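Local coordinates for protein amine Dehydrogenase (Pseudomonas putida, PDB 1JMX) that probably transfers electrons through its covalently bound c-type hemes, as the heme-carrying alpha subunit of a quinohemoprotein amine dehydrogenase, at residues A[384-389]-A[486-491]. Residues are numbered along the deposited sequence; the frame is centred on the assembly and turned at random.
Sequences ASVPKV and QRWNNP. With HEC (heme c), chain E.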
loop_
_atom_site.group_PDB
_atom_site.type_symbol
_atom_site.label_atom_id
_atom_site.label_comp_id
_atom_site.label_asym_id
_atom_site.label_seq_id
_atom_site.Cartn_x
_atom_site.Cartn_y
_atom_site.Cartn_z
ATOM N N ALA A 384 -0.054 -5.914 -18.404
ATOM C CA ALA A 384 -0.046 -4.861 -17.396
ATOM C C ALA A 384 1.170 -3.944 -17.439
ATOM O O ALA A 384 2.226 -4.294 -17.965
ATOM C CB ALA A 384 -0.206 -5.456 -16.005
ATOM N N SER A 385 1.004 -2.782 -16.828
ATOM C CA SER A 385 2.022 -1.746 -16.755
ATOM C C SER A 385 3.071 -2.045 -15.674
ATOM O O SER A 385 4.037 -1.300 -15.507
ATOM C CB SER A 385 1.321 -0.413 -16.454
ATOM O OG SER A 385 2.215 0.682 -16.485
ATOM N N VAL A 386 2.890 -3.158 -14.972
ATOM C CA VAL A 386 3.783 -3.563 -13.887
ATOM C C VAL A 386 4.429 -4.942 -14.105
ATOM O O VAL A 386 3.847 -5.808 -14.746
ATOM C CB VAL A 386 3.000 -3.583 -12.561
ATOM C CG1 VAL A 386 2.703 -2.166 -12.101
ATOM C CG2 VAL A 386 1.699 -4.329 -12.759
ATOM N N PRO A 387 5.657 -5.151 -13.587
ATOM C CA PRO A 387 6.347 -6.439 -13.741
ATOM C C PRO A 387 6.023 -7.426 -12.608
ATOM O O PRO A 387 5.525 -7.035 -11.549
ATOM C CB PRO A 387 7.813 -6.029 -13.692
ATOM C CG PRO A 387 7.793 -4.985 -12.618
ATOM C CD PRO A 387 6.560 -4.151 -12.986
ATOM N N LYS A 388 6.304 -8.703 -12.842
ATOM C CA LYS A 388 6.084 -9.728 -11.823
ATOM C C LYS A 388 7.163 -9.560 -10.757
ATOM O O LYS A 388 8.287 -9.165 -11.060
ATOM C CB LYS A 388 6.200 -11.133 -12.418
ATOM C CG LYS A 388 5.275 -11.420 -13.567
ATOM C CD LYS A 388 5.356 -12.870 -13.967
ATOM C CE LYS A 388 4.414 -13.196 -15.112
ATOM N NZ LYS A 388 4.292 -14.671 -15.323
ATOM N N VAL A 389 6.796 -9.785 -9.503
ATOM C CA VAL A 389 7.739 -9.695 -8.396
ATOM C C VAL A 389 7.957 -11.127 -7.912
ATOM O O VAL A 389 7.043 -11.770 -7.395
ATOM C CB VAL A 389 7.207 -8.799 -7.249
ATOM C CG1 VAL A 389 8.124 -8.874 -6.043
ATOM C CG2 VAL A 389 7.091 -7.354 -7.726
ATOM N N GLN A 486 -0.716 -6.230 -7.733
ATOM C CA GLN A 486 0.215 -5.163 -8.066
ATOM C C GLN A 486 -0.087 -3.870 -7.311
ATOM O O GLN A 486 -1.089 -3.758 -6.601
ATOM C CB GLN A 486 0.154 -4.838 -9.569
ATOM C CG GLN A 486 -0.262 -5.972 -10.509
ATOM C CD GLN A 486 -1.766 -6.034 -10.747
ATOM O OE1 GLN A 486 -2.486 -6.659 -9.990
ATOM N NE2 GLN A 486 -2.231 -5.407 -11.821
ATOM N N ARG A 487 0.825 -2.914 -7.461
ATOM C CA ARG A 487 0.697 -1.576 -6.905
ATOM C C ARG A 487 1.264 -0.706 -8.024
ATOM O O ARG A 487 2.273 -1.060 -8.638
ATOM C CB ARG A 487 1.451 -1.398 -5.576
ATOM C CG ARG A 487 2.923 -1.749 -5.574
ATOM C CD ARG A 487 3.549 -1.431 -4.222
ATOM N NE ARG A 487 3.824 -0.004 -4.060
ATOM C CZ ARG A 487 4.298 0.566 -2.952
ATOM N NH1 ARG A 487 4.554 -0.157 -1.866
ATOM N NH2 ARG A 487 4.581 1.864 -2.946
ATOM N N TRP A 488 0.535 0.352 -8.375
ATOM C CA TRP A 488 0.938 1.252 -9.450
ATOM C C TRP A 488 1.693 2.489 -8.989
ATOM O O TRP A 488 2.353 3.142 -9.791
ATOM C CB TRP A 488 -0.272 1.660 -10.282
ATOM C CG TRP A 488 -1.027 0.502 -10.837
ATOM C CD1 TRP A 488 -0.927 -0.015 -12.096
ATOM C CD2 TRP A 488 -2.038 -0.264 -10.167
ATOM N NE1 TRP A 488 -1.819 -1.045 -12.257
ATOM C CE2 TRP A 488 -2.514 -1.221 -11.089
ATOM C CE3 TRP A 488 -2.588 -0.233 -8.874
ATOM C CZ2 TRP A 488 -3.521 -2.142 -10.764
ATOM C CZ3 TRP A 488 -3.586 -1.149 -8.550
ATOM C CH2 TRP A 488 -4.041 -2.091 -9.497
ATOM N N ASN A 489 1.548 2.852 -7.720
ATOM C CA ASN A 489 2.269 3.995 -7.178
ATOM C C ASN A 489 3.523 3.409 -6.538
ATOM O O ASN A 489 3.459 2.787 -5.480
ATOM C CB ASN A 489 1.430 4.744 -6.138
ATOM C CG ASN A 489 2.136 5.985 -5.590
ATOM O OD1 ASN A 489 1.752 6.520 -4.545
ATOM N ND2 ASN A 489 3.157 6.453 -6.299
ATOM N N ASN A 490 4.659 3.597 -7.196
ATOM C CA ASN A 490 5.920 3.048 -6.710
ATOM C C ASN A 490 7.048 4.066 -6.731
ATOM O O ASN A 490 7.883 4.056 -7.626
ATOM C CB ASN A 490 6.319 1.834 -7.555
ATOM C CG ASN A 490 6.230 0.523 -6.788
ATOM O OD1 ASN A 490 5.541 -0.406 -7.223
ATOM N ND2 ASN A 490 6.950 0.427 -5.662
ATOM N N PRO A 491 7.075 4.968 -5.743
ATOM C CA PRO A 491 8.100 6.005 -5.628
ATOM C C PRO A 491 9.444 5.355 -5.254
ATOM O O PRO A 491 9.484 4.167 -4.909
ATOM C CB PRO A 491 7.577 6.864 -4.477
ATOM C CG PRO A 491 6.125 6.533 -4.396
ATOM C CD PRO A 491 6.104 5.080 -4.645
HETATM FE FE HEC E . 2.906 9.890 4.558
HETATM C CHA HEC E . 4.421 10.891 1.753
HETATM C CHB HEC E . 5.392 11.308 6.350
HETATM C CHC HEC E . 1.306 9.047 7.421
HETATM C CHD HEC E . 0.380 8.490 2.709
HETATM N NA HEC E . 4.554 10.857 4.142
HETATM C C1A HEC E . 5.044 11.186 2.920
HETATM C C2A HEC E . 6.289 11.896 3.012
HETATM C C3A HEC E . 6.567 11.998 4.310
HETATM C C4A HEC E . 5.482 11.367 5.009
HETATM C CMA HEC E . 7.781 12.670 4.927
HETATM C CAA HEC E . 7.087 12.427 1.842
HETATM C CBA HEC E . 6.993 13.946 1.970
HETATM C CGA HEC E . 7.683 14.761 0.906
HETATM O O1A HEC E . 8.274 14.227 -0.018
HETATM O O2A HEC E . 7.615 15.968 1.000
HETATM N NB HEC E . 3.267 10.117 6.459
HETATM C C1B HEC E . 4.364 10.742 7.053
HETATM C C2B HEC E . 4.305 10.772 8.475
HETATM C C3B HEC E . 3.132 10.157 8.795
HETATM C C4B HEC E . 2.503 9.728 7.540
HETATM C CMB HEC E . 5.346 11.399 9.425
HETATM C CAB HEC E . 2.641 10.004 10.228
HETATM C CBB HEC E . 1.505 10.944 10.641
HETATM N NC HEC E . 1.221 8.942 4.971
HETATM C C1C HEC E . 0.711 8.669 6.221
HETATM C C2C HEC E . -0.526 7.949 6.145
HETATM C C3C HEC E . -0.787 7.775 4.847
HETATM C C4C HEC E . 0.291 8.410 4.099
HETATM C CMC HEC E . -1.355 7.483 7.345
HETATM C CAC HEC E . -1.933 6.925 4.343
HETATM C CBC HEC E . -3.300 7.537 4.105
HETATM N ND HEC E . 2.480 9.727 2.645
HETATM C C1D HEC E . 1.405 9.124 2.024
HETATM C C2D HEC E . 1.483 9.256 0.567
HETATM C C3D HEC E . 2.653 9.959 0.353
HETATM C C4D HEC E . 3.225 10.211 1.616
HETATM C CMD HEC E . 0.478 8.727 -0.451
HETATM C CAD HEC E . 3.334 10.449 -0.931
HETATM C CBD HEC E . 2.716 10.070 -2.235
HETATM C CGD HEC E . 3.355 8.840 -2.789
HETATM O O1D HEC E . 3.906 8.043 -1.995
HETATM O O2D HEC E . 3.316 8.652 -4.025
#
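Val386 reaches from the loop between strands 367-378 and 391-400 of domain IV, assigned to the E-set clan of immunoglobulin-like folds, to the C-terminal tail that leaves strand 476-484, and its two methyls do all the touching. CG2 lies against the aliphatic part of Gln486, 3.4 Å from its CG and 3.6 Å from its CB, with the two side chains crossing at about a right angle. A chi1 of -28°, well off the staggered positions, sets the glutamine CG against that methyl. CG1 of Val386 lies 3.7 Å from Arg487 O and comes obliquely to the indole of Trp488, where CD1 is 4.2 Å away. Trp488 also makes an edge-to-face stack with an aromatic side chain of another protein chain, so the valine sits close to a subunit interface. Further along, Asn489 and Pro491 line the pocket of the heme c whose iron is held by His104 and His126; Pro491 CG lies 3.5 Å from the propionate oxygen O2D. Arg487, whose NH1 hydrogen-bonds to the backbone of that other chain, grips the carbonyl of Asn489 side-on: NE, at 3.2 Å, and NH2, at 2.9 Å, both donate to Asn489 O, which lies nearly in the guanidinium plane.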